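Ammonium transporter (Kuenenia stuttgartiensis, PDB 6EU6) probably senses ammonium at the membrane and relays the signal through a histidine kinase, as a member of the ammonium transporter family. Local coordinates at residues A[57-62]-A[95-100]; A[101-106]-A[168-173]; A[140-145]-A[368-373]; A[163-168]-A[221-226]; A[272-277]-A[323-328]. All blocks are in the same frame, centred on the assembly; numbering follows the deposited sequence.

Contact 1: residues A[57-62]-A[95-100]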
# COMPACT_ATOMS: atom_id res chain seq x y z
N VAL A 57 19.95 2.75 -14.54
CA VAL A 57 21.37 3.05 -14.29
C VAL A 57 21.93 2.03 -13.32
O VAL A 57 23.06 1.56 -13.45
CB VAL A 57 21.52 4.49 -13.79
CG1 VAL A 57 22.95 4.76 -13.25
CG2 VAL A 57 21.13 5.44 -14.88
N PHE A 58 21.13 1.62 -12.34
CA PHE A 58 21.62 0.70 -11.36
C PHE A 58 21.72 -0.70 -11.97
O PHE A 58 22.68 -1.42 -11.67
CB PHE A 58 20.76 0.62 -10.10
CG PHE A 58 21.42 -0.08 -8.93
CD1 PHE A 58 22.45 0.49 -8.26
CD2 PHE A 58 21.02 -1.31 -8.55
CE1 PHE A 58 23.05 -0.16 -7.20
CE2 PHE A 58 21.62 -1.98 -7.49
CZ PHE A 58 22.62 -1.38 -6.79
N PHE A 59 20.75 -1.06 -12.82
CA PHE A 59 20.84 -2.31 -13.57
C PHE A 59 22.13 -2.32 -14.42
O PHE A 59 22.86 -3.33 -14.44
CB PHE A 59 19.64 -2.51 -14.45
CG PHE A 59 19.74 -3.68 -15.40
CD1 PHE A 59 19.47 -4.97 -14.99
CD2 PHE A 59 20.04 -3.47 -16.72
CE1 PHE A 59 19.59 -6.04 -15.88
CE2 PHE A 59 20.16 -4.52 -17.61
CZ PHE A 59 19.97 -5.80 -17.18
N SER A 60 22.44 -1.22 -15.08
CA SER A 60 23.51 -1.25 -16.08
C SER A 60 24.89 -1.24 -15.41
O SER A 60 25.76 -2.08 -15.71
CB SER A 60 23.42 -0.04 -17.00
OG SER A 60 22.18 -0.06 -17.65
N VAL A 61 25.11 -0.24 -14.57
CA VAL A 61 26.43 -0.11 -13.93
C VAL A 61 26.48 -0.11 -12.43
O VAL A 61 27.46 -0.64 -11.81
CB VAL A 61 27.21 1.09 -14.47
CG1 VAL A 61 27.23 1.04 -15.98
CG2 VAL A 61 26.61 2.37 -14.05
N GLY A 62 25.46 0.44 -11.79
CA GLY A 62 25.55 0.62 -10.33
C GLY A 62 25.77 -0.65 -9.55
O GLY A 62 26.61 -0.72 -8.66
N SER A 95 16.71 -11.77 -6.49
CA SER A 95 16.02 -11.18 -5.36
C SER A 95 16.91 -10.15 -4.69
O SER A 95 16.50 -9.07 -4.44
CB SER A 95 15.57 -12.28 -4.42
OG SER A 95 14.80 -13.20 -5.13
N PHE A 96 18.15 -10.53 -4.42
CA PHE A 96 19.15 -9.63 -3.87
C PHE A 96 19.32 -8.45 -4.79
O PHE A 96 19.41 -7.31 -4.36
CB PHE A 96 20.47 -10.35 -3.74
CG PHE A 96 21.54 -9.51 -3.15
CD1 PHE A 96 21.64 -9.35 -1.77
CD2 PHE A 96 22.43 -8.85 -3.96
CE1 PHE A 96 22.68 -8.57 -1.23
CE2 PHE A 96 23.45 -8.05 -3.44
CZ PHE A 96 23.59 -7.93 -2.07
N PHE A 97 19.44 -8.71 -6.09
CA PHE A 97 19.65 -7.66 -7.06
C PHE A 97 18.51 -6.61 -7.03
O PHE A 97 18.77 -5.40 -7.01
CB PHE A 97 19.74 -8.26 -8.44
CG PHE A 97 20.25 -7.33 -9.47
CD1 PHE A 97 19.40 -6.51 -10.16
CD2 PHE A 97 21.59 -7.35 -9.82
CE1 PHE A 97 19.86 -5.65 -11.13
CE2 PHE A 97 22.04 -6.53 -10.83
CZ PHE A 97 21.18 -5.64 -11.47
N PHE A 98 17.26 -7.09 -6.95
CA PHE A 98 16.16 -6.16 -7.00
C PHE A 98 16.06 -5.37 -5.70
O PHE A 98 15.75 -4.17 -5.73
CB PHE A 98 14.84 -6.89 -7.30
CG PHE A 98 13.67 -5.94 -7.46
CD1 PHE A 98 13.72 -4.88 -8.36
CD2 PHE A 98 12.59 -6.03 -6.62
CE1 PHE A 98 12.69 -3.95 -8.45
CE2 PHE A 98 11.54 -5.11 -6.71
CZ PHE A 98 11.59 -4.08 -7.64
N PHE A 99 16.26 -6.07 -4.59
CA PHE A 99 16.37 -5.45 -3.28
C PHE A 99 17.38 -4.30 -3.24
O PHE A 99 17.06 -3.18 -2.85
CB PHE A 99 16.65 -6.50 -2.23
CG PHE A 99 16.55 -6.00 -0.79
CD1 PHE A 99 15.34 -5.83 -0.17
CD2 PHE A 99 17.68 -5.71 -0.07
CE1 PHE A 99 15.26 -5.39 1.18
CE2 PHE A 99 17.61 -5.30 1.26
CZ PHE A 99 16.38 -5.10 1.89
N GLN A 100 18.54 -4.54 -3.81
CA GLN A 100 19.54 -3.50 -3.80
C GLN A 100 19.16 -2.43 -4.82
O GLN A 100 19.50 -1.30 -4.62
CB GLN A 100 20.93 -4.08 -4.10
CG GLN A 100 21.46 -5.08 -3.06
CD GLN A 100 21.65 -4.42 -1.69
OE1 GLN A 100 21.89 -3.25 -1.60
NE2 GLN A 100 21.48 -5.19 -0.63

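Contact 2: residues A[101-106]-A[168-173]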
# COMPACT_ATOMS: atom_id res chain seq x y z
N MET A 101 18.45 -2.76 -5.93
CA MET A 101 18.01 -1.73 -6.84
C MET A 101 17.07 -0.73 -6.17
O MET A 101 17.19 0.47 -6.36
CB MET A 101 17.32 -2.35 -8.09
CG MET A 101 16.84 -1.34 -9.10
SD MET A 101 16.05 -2.18 -10.52
CE MET A 101 17.58 -2.72 -11.27
N VAL A 102 16.10 -1.25 -5.41
CA VAL A 102 15.18 -0.32 -4.78
C VAL A 102 15.89 0.49 -3.65
O VAL A 102 15.49 1.61 -3.36
CB VAL A 102 13.86 -0.99 -4.32
CG1 VAL A 102 13.13 -1.55 -5.55
CG2 VAL A 102 14.07 -2.09 -3.31
N PHE A 103 16.89 -0.09 -2.98
CA PHE A 103 17.79 0.75 -2.13
C PHE A 103 18.41 1.92 -2.89
O PHE A 103 18.39 3.06 -2.45
CB PHE A 103 18.86 -0.15 -1.46
CG PHE A 103 18.41 -0.77 -0.17
CD1 PHE A 103 17.12 -1.22 -0.01
CD2 PHE A 103 19.31 -0.97 0.85
CE1 PHE A 103 16.70 -1.79 1.17
CE2 PHE A 103 18.88 -1.48 2.06
CZ PHE A 103 17.59 -1.92 2.21
N ALA A 104 18.93 1.66 -4.09
CA ALA A 104 19.54 2.70 -4.89
C ALA A 104 18.49 3.75 -5.26
O ALA A 104 18.80 4.94 -5.23
CB ALA A 104 20.20 2.15 -6.17
N SER A 105 17.26 3.33 -5.61
CA SER A 105 16.24 4.26 -5.92
C SER A 105 15.88 5.16 -4.74
O SER A 105 15.43 6.32 -4.95
CB SER A 105 14.99 3.52 -6.40
OG SER A 105 15.32 2.84 -7.62
N THR A 106 15.92 4.59 -3.55
CA THR A 106 15.73 5.36 -2.29
C THR A 106 16.80 6.46 -2.14
O THR A 106 16.53 7.61 -1.89
CB THR A 106 15.72 4.44 -1.08
OG1 THR A 106 14.79 3.38 -1.31
CG2 THR A 106 15.29 5.15 0.15
N THR A 168 23.81 5.37 6.55
CA THR A 168 24.83 6.10 5.85
C THR A 168 24.78 5.75 4.35
O THR A 168 24.70 6.64 3.51
CB THR A 168 26.25 5.81 6.44
OG1 THR A 168 26.34 6.37 7.77
CG2 THR A 168 27.27 6.48 5.63
N VAL A 169 24.78 4.49 4.03
CA VAL A 169 24.96 4.04 2.64
C VAL A 169 23.82 4.57 1.74
O VAL A 169 24.06 5.03 0.61
CB VAL A 169 25.03 2.53 2.59
CG1 VAL A 169 25.08 2.01 1.12
CG2 VAL A 169 26.31 2.06 3.27
N VAL A 170 22.59 4.53 2.25
CA VAL A 170 21.44 5.09 1.55
C VAL A 170 21.18 6.55 1.96
O VAL A 170 21.17 7.46 1.14
CB VAL A 170 20.21 4.19 1.75
CG1 VAL A 170 18.95 4.82 1.11
CG2 VAL A 170 20.47 2.82 1.06
N HIS A 171 20.91 6.78 3.23
CA HIS A 171 20.27 7.98 3.63
C HIS A 171 21.25 9.14 3.71
O HIS A 171 21.03 10.19 3.14
CB HIS A 171 19.55 7.66 4.95
CG HIS A 171 18.36 6.78 4.71
ND1 HIS A 171 17.25 7.19 4.01
CD2 HIS A 171 18.11 5.51 5.08
CE1 HIS A 171 16.37 6.22 3.95
NE2 HIS A 171 16.89 5.17 4.55
N SER A 172 22.34 9.00 4.45
CA SER A 172 23.33 10.13 4.48
C SER A 172 23.92 10.41 3.12
O SER A 172 24.02 11.58 2.68
CB SER A 172 24.41 9.93 5.53
OG SER A 172 23.80 9.96 6.81
N ILE A 173 24.25 9.36 2.40
CA ILE A 173 24.77 9.56 1.05
C ILE A 173 23.83 10.36 0.18
O ILE A 173 24.22 11.33 -0.47
CB ILE A 173 25.09 8.19 0.41
CG1 ILE A 173 26.36 7.61 1.08
CG2 ILE A 173 25.27 8.31 -1.11
CD1 ILE A 173 27.70 8.23 0.61

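Contact 3: residues A[140-145]-A[368-373]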
# COMPACT_ATOMS: atom_id res chain seq x y z
N GLY A 140 28.96 2.38 -1.66
CA GLY A 140 28.34 1.15 -1.27
C GLY A 140 29.32 -0.01 -1.30
O GLY A 140 29.22 -0.93 -0.51
N HIS A 141 30.21 0.01 -2.29
CA HIS A 141 31.26 -1.02 -2.37
C HIS A 141 32.15 -0.93 -1.11
O HIS A 141 32.43 -1.94 -0.46
CB HIS A 141 32.10 -0.84 -3.61
CG HIS A 141 33.05 -1.97 -3.83
ND1 HIS A 141 32.65 -3.18 -4.35
CD2 HIS A 141 34.38 -2.09 -3.55
CE1 HIS A 141 33.69 -3.99 -4.44
NE2 HIS A 141 34.75 -3.35 -3.96
N TRP A 142 32.50 0.29 -0.73
CA TRP A 142 33.40 0.47 0.41
C TRP A 142 32.82 -0.13 1.66
O TRP A 142 33.57 -0.72 2.47
CB TRP A 142 33.74 1.93 0.62
CG TRP A 142 34.39 2.58 -0.54
CD1 TRP A 142 34.90 1.95 -1.66
CD2 TRP A 142 34.58 3.97 -0.75
NE1 TRP A 142 35.37 2.90 -2.56
CE2 TRP A 142 35.20 4.14 -1.99
CE3 TRP A 142 34.27 5.10 -0.00
CZ2 TRP A 142 35.49 5.38 -2.50
CZ3 TRP A 142 34.59 6.30 -0.51
CH2 TRP A 142 35.17 6.44 -1.74
N ALA A 143 31.50 0.06 1.82
CA ALA A 143 30.77 -0.29 3.08
C ALA A 143 30.21 -1.67 3.06
O ALA A 143 30.24 -2.40 4.06
CB ALA A 143 29.65 0.74 3.32
N TRP A 144 29.80 -2.11 1.87
CA TRP A 144 29.06 -3.34 1.75
C TRP A 144 29.60 -4.28 0.65
O TRP A 144 28.92 -5.21 0.30
CB TRP A 144 27.60 -2.99 1.35
CG TRP A 144 26.73 -2.38 2.44
CD1 TRP A 144 27.01 -2.25 3.76
CD2 TRP A 144 25.42 -1.84 2.25
NE1 TRP A 144 25.94 -1.63 4.44
CE2 TRP A 144 24.95 -1.41 3.52
CE3 TRP A 144 24.60 -1.71 1.13
CZ2 TRP A 144 23.71 -0.86 3.69
CZ3 TRP A 144 23.34 -1.18 1.30
CH2 TRP A 144 22.91 -0.72 2.58
N GLY A 145 30.76 -4.01 0.05
CA GLY A 145 31.23 -4.80 -1.04
C GLY A 145 31.62 -6.24 -0.68
O GLY A 145 31.89 -7.07 -1.55
N PHE A 368 30.28 11.88 3.89
CA PHE A 368 30.10 13.30 3.66
C PHE A 368 31.05 13.78 2.63
O PHE A 368 30.67 14.46 1.70
CB PHE A 368 30.20 14.11 4.99
CG PHE A 368 30.00 15.56 4.81
CD1 PHE A 368 28.74 16.11 4.86
CD2 PHE A 368 31.08 16.39 4.51
CE1 PHE A 368 28.52 17.45 4.64
CE2 PHE A 368 30.86 17.75 4.30
CZ PHE A 368 29.59 18.29 4.37
N SER A 369 32.34 13.51 2.81
CA SER A 369 33.33 14.10 1.90
C SER A 369 33.12 13.65 0.48
O SER A 369 33.28 14.44 -0.48
CB SER A 369 34.77 13.73 2.33
OG SER A 369 35.01 14.17 3.68
N TRP A 370 32.85 12.35 0.32
CA TRP A 370 32.61 11.79 -0.99
C TRP A 370 31.32 12.37 -1.67
O TRP A 370 31.37 12.85 -2.78
CB TRP A 370 32.52 10.28 -0.83
CG TRP A 370 32.20 9.44 -2.11
CD1 TRP A 370 31.02 8.71 -2.35
CD2 TRP A 370 33.06 9.17 -3.20
NE1 TRP A 370 31.13 8.04 -3.56
CE2 TRP A 370 32.35 8.33 -4.11
CE3 TRP A 370 34.34 9.62 -3.56
CZ2 TRP A 370 32.93 7.87 -5.31
CZ3 TRP A 370 34.91 9.15 -4.76
CH2 TRP A 370 34.20 8.29 -5.61
N SER A 371 30.17 12.27 -0.98
CA SER A 371 28.90 12.62 -1.57
C SER A 371 28.67 14.12 -1.63
O SER A 371 28.32 14.65 -2.68
CB SER A 371 27.71 11.83 -0.88
OG SER A 371 26.50 12.23 -1.49
N PHE A 372 28.93 14.86 -0.55
CA PHE A 372 28.86 16.32 -0.67
C PHE A 372 29.94 16.83 -1.63
O PHE A 372 29.68 17.66 -2.46
CB PHE A 372 29.02 16.94 0.69
CG PHE A 372 28.83 18.39 0.69
CD1 PHE A 372 27.54 18.94 0.58
CD2 PHE A 372 29.94 19.25 0.79
CE1 PHE A 372 27.36 20.30 0.50
CE2 PHE A 372 29.75 20.62 0.72
CZ PHE A 372 28.46 21.14 0.61
N GLY A 373 31.18 16.38 -1.51
CA GLY A 373 32.23 16.92 -2.38
C GLY A 373 32.05 16.61 -3.86
O GLY A 373 32.15 17.50 -4.72

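Contact 4: residues A[163-168]-A[221-226]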
# COMPACT_ATOMS: atom_id res chain seq x y z
N ASP A 163 26.77 -0.71 8.97
CA ASP A 163 25.52 -0.04 8.64
C ASP A 163 24.54 -1.13 8.16
O ASP A 163 24.60 -1.56 7.03
CB ASP A 163 25.78 1.00 7.60
CG ASP A 163 24.58 1.86 7.31
OD1 ASP A 163 23.47 1.62 7.86
OD2 ASP A 163 24.76 2.76 6.46
N PHE A 164 23.69 -1.59 9.06
CA PHE A 164 22.81 -2.69 8.71
C PHE A 164 22.00 -2.52 7.43
O PHE A 164 22.05 -3.35 6.52
CB PHE A 164 21.87 -2.93 9.91
CG PHE A 164 20.85 -3.97 9.64
CD1 PHE A 164 21.24 -5.27 9.28
CD2 PHE A 164 19.50 -3.72 9.84
CE1 PHE A 164 20.29 -6.24 9.03
CE2 PHE A 164 18.56 -4.70 9.58
CZ PHE A 164 18.93 -5.94 9.14
N ALA A 165 21.20 -1.46 7.39
CA ALA A 165 20.28 -1.26 6.31
C ALA A 165 20.51 0.04 5.53
O ALA A 165 19.82 0.31 4.56
CB ALA A 165 18.85 -1.42 6.83
N GLY A 166 21.53 0.83 5.89
CA GLY A 166 21.88 1.97 5.07
C GLY A 166 21.59 3.35 5.62
O GLY A 166 21.25 4.29 4.86
N ALA A 167 21.74 3.52 6.92
CA ALA A 167 21.62 4.85 7.46
C ALA A 167 22.59 5.85 6.77
O ALA A 167 22.23 7.01 6.46
CB ALA A 167 21.85 4.85 8.96
N THR A 168 23.81 5.37 6.55
CA THR A 168 24.83 6.10 5.85
C THR A 168 24.78 5.75 4.35
O THR A 168 24.70 6.64 3.51
CB THR A 168 26.25 5.81 6.44
OG1 THR A 168 26.34 6.37 7.77
CG2 THR A 168 27.27 6.48 5.63
N PHE A 221 9.71 -0.96 7.19
CA PHE A 221 9.63 -2.32 7.67
C PHE A 221 10.33 -3.32 6.76
O PHE A 221 11.09 -4.24 7.24
CB PHE A 221 8.18 -2.79 7.94
CG PHE A 221 7.47 -2.04 9.06
CD1 PHE A 221 8.15 -1.58 10.19
CD2 PHE A 221 6.11 -1.78 8.98
CE1 PHE A 221 7.48 -0.90 11.19
CE2 PHE A 221 5.45 -1.07 9.97
CZ PHE A 221 6.14 -0.66 11.08
N GLY A 222 10.10 -3.15 5.45
CA GLY A 222 10.80 -3.98 4.47
C GLY A 222 12.28 -3.60 4.36
O GLY A 222 13.16 -4.43 4.20
N PHE A 223 12.52 -2.30 4.39
CA PHE A 223 13.91 -1.80 4.30
C PHE A 223 14.80 -2.42 5.35
O PHE A 223 15.86 -3.02 5.03
CB PHE A 223 13.81 -0.28 4.42
CG PHE A 223 14.90 0.47 3.75
CD1 PHE A 223 16.07 0.75 4.47
CD2 PHE A 223 14.69 1.07 2.55
CE1 PHE A 223 17.07 1.51 3.86
CE2 PHE A 223 15.72 1.76 1.91
CZ PHE A 223 16.91 1.95 2.58
N ASN A 224 14.29 -2.43 6.60
CA ASN A 224 14.99 -3.02 7.73
C ASN A 224 14.88 -4.55 7.81
O ASN A 224 15.88 -5.25 7.85
CB ASN A 224 14.52 -2.40 9.04
CG ASN A 224 15.15 -1.01 9.30
OD1 ASN A 224 14.61 -0.00 9.00
ND2 ASN A 224 16.29 -1.02 9.92
N GLY A 225 13.66 -5.06 7.86
CA GLY A 225 13.45 -6.50 7.90
C GLY A 225 14.10 -7.25 6.76
O GLY A 225 14.62 -8.36 6.95
N GLY A 226 13.97 -6.73 5.56
CA GLY A 226 14.54 -7.37 4.36
C GLY A 226 16.07 -7.43 4.46
O GLY A 226 16.73 -8.34 3.85

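Contact 5: residues A[272-277]-A[323-328]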
# COMPACT_ATOMS: atom_id res chain seq x y z
N ALA A 272 10.89 14.55 12.50
CA ALA A 272 11.41 13.77 13.55
C ALA A 272 11.13 12.25 13.37
O ALA A 272 11.99 11.43 13.65
CB ALA A 272 10.87 14.30 14.86
N ILE A 273 9.87 11.91 12.96
CA ILE A 273 9.48 10.56 12.72
C ILE A 273 10.39 9.94 11.67
O ILE A 273 10.96 8.88 11.89
CB ILE A 273 7.98 10.48 12.33
CG1 ILE A 273 7.17 10.84 13.58
CG2 ILE A 273 7.69 9.07 11.87
CD1 ILE A 273 5.71 11.12 13.31
N LEU A 274 10.53 10.62 10.54
CA LEU A 274 11.32 10.07 9.48
C LEU A 274 12.82 9.95 9.87
O LEU A 274 13.48 8.98 9.49
CB LEU A 274 11.15 10.89 8.21
CG LEU A 274 9.82 11.05 7.53
CD1 LEU A 274 10.10 11.66 6.14
CD2 LEU A 274 9.15 9.73 7.41
N ALA A 275 13.34 10.96 10.59
CA ALA A 275 14.72 10.90 11.10
C ALA A 275 14.94 9.72 12.02
O ALA A 275 15.95 9.05 11.96
CB ALA A 275 15.14 12.19 11.78
N GLY A 276 13.97 9.40 12.85
CA GLY A 276 14.10 8.22 13.66
C GLY A 276 14.13 6.92 12.90
O GLY A 276 14.90 6.04 13.27
N LEU A 277 13.28 6.84 11.85
CA LEU A 277 13.35 5.76 10.94
C LEU A 277 14.73 5.62 10.29
O LEU A 277 15.28 4.53 10.24
CB LEU A 277 12.21 5.81 9.95
CG LEU A 277 10.82 5.47 10.59
CD1 LEU A 277 9.66 6.07 9.81
CD2 LEU A 277 10.61 3.97 10.79
N ILE A 323 17.72 17.02 4.18
CA ILE A 323 19.11 17.01 4.71
C ILE A 323 19.08 16.62 6.18
O ILE A 323 19.76 15.72 6.62
CB ILE A 323 19.78 18.37 4.56
CG1 ILE A 323 19.86 18.74 3.07
CG2 ILE A 323 21.15 18.29 5.21
CD1 ILE A 323 20.11 20.26 2.86
N ALA A 324 18.18 17.24 6.92
CA ALA A 324 17.99 16.83 8.31
C ALA A 324 17.55 15.40 8.49
O ALA A 324 18.07 14.71 9.38
CB ALA A 324 17.00 17.75 8.97
N VAL A 325 16.60 14.89 7.66
CA VAL A 325 16.03 13.58 7.90
C VAL A 325 17.11 12.54 7.54
O VAL A 325 17.49 11.66 8.34
CB VAL A 325 14.75 13.36 7.07
CG1 VAL A 325 14.38 11.89 6.97
CG2 VAL A 325 13.61 14.20 7.64
N HIS A 326 17.57 12.63 6.29
CA HIS A 326 18.43 11.63 5.72
C HIS A 326 19.96 11.83 6.05
O HIS A 326 20.63 10.88 6.39
CB HIS A 326 18.22 11.54 4.20
CG HIS A 326 16.80 11.26 3.79
ND1 HIS A 326 16.28 9.99 3.74
CD2 HIS A 326 15.80 12.09 3.42
CE1 HIS A 326 15.01 10.05 3.37
NE2 HIS A 326 14.69 11.33 3.20
N GLY A 327 20.45 13.02 5.90
CA GLY A 327 21.86 13.33 6.17
C GLY A 327 22.12 13.23 7.68
O GLY A 327 22.82 12.36 8.13
N VAL A 328 21.47 14.08 8.45
CA VAL A 328 21.74 14.12 9.88
C VAL A 328 21.20 12.90 10.61
O VAL A 328 21.88 12.27 11.43
CB VAL A 328 21.23 15.43 10.53
CG1 VAL A 328 21.49 15.42 12.06
CG2 VAL A 328 21.87 16.62 9.86

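Contact 1: residues A[57-62]-A[95-100]
Phe58 and Phe59 on helix 40-67 meet Phe97 and Gln100 on helix 93-114. The contact is carried by three rings and the base of one glutamine. Phe58 sends one corner of its ring to the backbone of Gln100, with Phe58 CE2 3.6 Å from Gln100 O. The same corner touches the first methylene of that glutamine, Phe58 CE2 to Gln100 CB being 4.0 Å. Phe97 O lies farther off, at the edge of the Phe58 ring. One residue along, Phe59 CD1 comes 3.9 Å from Phe97 CE1. Phe59 offers the edge of its ring here, and the two side chains cross obliquely. The tip of the Phe97 ring also reaches the main chain, with Phe97 CZ 4.0 Å from Phe59 CA.

Gln100 CG lies beside the backbone N (chi1 -63°) and rests against one face of the Phe96 ring. The bend at chi2 then leads the amide away from helix 40-67. Gln100 NE2 has a weak bond to a bound MES molecule, probably from the crystallisation liquor. The Phe58 ring also packs on Met101 and Ala104. Replacing Phe58 by an alanine is likely to open a gap beside Gln100 and leave Met101 and Ala104 without their cover. Met244 of a second subunit packs on Phe59, and Leu240 of that subunit on Phe97. The axes of the two segments come no closer than 10.9 Å and cross at 112°, a wide separation bridged by large rings. This is aromatic packing between transmembrane helices, at a subunit interface of the trimeric ammonium transporter fold.

Contact 2: residues A[101-106]-A[168-173]
Val170 of helix 167-185 reaches both Phe103 and Thr106, about one turn apart on helix 93-114. These are two transmembrane helices of the ammonium transporter fold. Their segments here run nearly parallel, 18° apart, with axes 9.2 Å from each other at the closest. The tighter half lies at Thr106. Its methyl CG2 is 3.8 Å from Val170 CG1. A longer, outlying touch runs from Thr106 CG2 to His171 CE1, at 4.1 Å. Val170 CG1 stands anti to the backbone N (chi1 176°) and also covers the centre of one face of the His171 ring.

The looser half lies on the other branch. Val170 CG2 is 4.0 Å from Phe103 CD2 and comes in aslant to the ring. All four residues are buried, so the loose side faces other side chains and not bulk solvent. Phe103 stacks on Phe223, an arrangement consistent with the phenylalanine gate of Amt relatives. A bound MES, probably from the crystallisation liquor, lies about 5 Å from the Phe103 side chain.

The hydroxyl of Thr106 turns back on its own helix. Thr106 OG1 donates to Val102 O at 2.8 Å, while Thr106 N reaches the same oxygen from the opposite face of its carbonyl plane.

Contact 3: residues A[140-145]-A[368-373]
The indoles of Trp142 and Trp370 form an edge-to-face pair. One face of Trp370 receives the edge of Trp142, whose CH2 sits above the six-membered ring but toward its rim. The two six-membered rings have centroids 4.9 Å apart and planes at 54°. This joins helix 121-144 to helix 353-385, two helices of the transmembrane bundle of the ammonium transporter family. Their backbones stay well apart, with Trp142 CA 11.4 Å from Trp370 CA, so the rings alone span the distance.

On the Trp142 side a single carbon does the touching. Trp142 CH2 lies 3.7 Å from Trp370 CD2 and 3.8 Å from Trp370 CE3. In Trp370, CG is anti to the backbone N (chi1 177°), and the indole extends toward helix 121-144. There it also packs on Ile138 and Phe139. A leucine in place of Trp370 would probably leave the Trp142 edge without a ring face to rest on and the carbonyl of Ile135 without the indole N-H that it accepts.

Both indoles are held at their polar ends as well, which should limit their rotation. Trp142 also meets the ring of Trp155. Trp370 NE1 is hydrogen-bonded to Ile135 O, and Trp142 NE1 to Leu74 O.

Contact 4: residues A[163-168]-A[221-226]
A chi1 of 176° turns the Phe164 ring away from its own N and across to the main chain of Asn224. Phe223 has a similar first torsion (chi1 -153°), and its ring swings toward Ala165. Phe164 CE2 is 3.2 Å from Asn224 O, and Phe223 CE1 is 3.1 Å from Ala165 O. Both are close meetings of a ring carbon with a carbonyl oxygen, and each oxygen approaches its ring aslant. Ala165 O is buried here and has no hydrogen-bond partner. Ala165 CB fills in beside the ring, 4.2 Å from Phe223 CD1.

The turn is set by Asp163. Its OD1 accepts from Gly166 N at 2.9 Å, closing an Asx motif, and from Ala167 N at 2.7 Å. Its OD2 accepts from Thr168 N at 2.8 Å. The carboxylate thus takes up several N-H groups at the helix start. Gly166 is the N-cap, with a positive phi of 110° at which a side chain would strike the preceding carbonyl.

The turn 163-166 leads into helix 167-185 and lies against residues 221-226 of helix 206-226. Helix 234-261 packs on Asn224, helix 2-34 on Phe223, and the loop after helix 266-280 on Phe164 and Ala165.

Contact 5: residues A[272-277]-A[323-328]
Val325 on helix 322-340 gives up the most surface, and it does so to Leu274 and Ala275 on helix 266-280. Its methyl CG1 makes the closest approach, 3.6 Å from Leu274 CB. The other methyl is looser, with Val325 CG2 4.2 Å from the same Leu274 CB. The leucine therefore meets the valine with the base of its side chain. The Leu274 side chain also packs on Leu216 and Trp220 of helix 206-226.

At Ala275 the two backbones come very near. Ala275 CA is 4.4 Å from Val325 CA, which the small Ala275 side chain probably permits. Val325 CG1 also rests against the main chain, 3.9 Å from Ala275 N. The alanine methyl, Ala275 CB, lies 4.2 Å from Val325 O. Beyond the contact, Ala275 packs on Thr299 and Ala303 of helix 289-312.

With chi1 of Val325 at 163°, CG1 is anti to the backbone N. It lies over the centre of one face of the His326 ring, 3.8 Å above its plane. The helix here makes a wider pi-type turn, in which Val328 N bonds to Ile323 O. His326 ND1 is hydrogen-bonded to His171 ND1. The valine is thus a second-shell residue, pressed between helix 266-280 and the imidazole. The arrangement is consistent with the twin-histidine site in the conduction path of Amt transporters.

Contacts 1, 2, 4 and 5 are buried; only contact 3 is partly buried. Contacts 2 and 5 lie nearest the chain centre and meet through the His171-His326 pair. Contact 4 joins contact 2 on helix 167-185, sharing Thr168, and is the one shaped by a carboxylate at a helix start. Contact 1 shares helix 93-114 with contact 2. It is farthest from the chain centre, against a second subunit, and is dominated by phenylalanine rings. Contact 3 rests on two tryptophans; Ser371 OG bonds to Ile173 O of contact 2, and Trp144 NE1 to Asp163 O of contact 4. Contact 5 is small aliphatic packing with closely set backbones, unlike the wide aromatic spans of contacts 1 and 3.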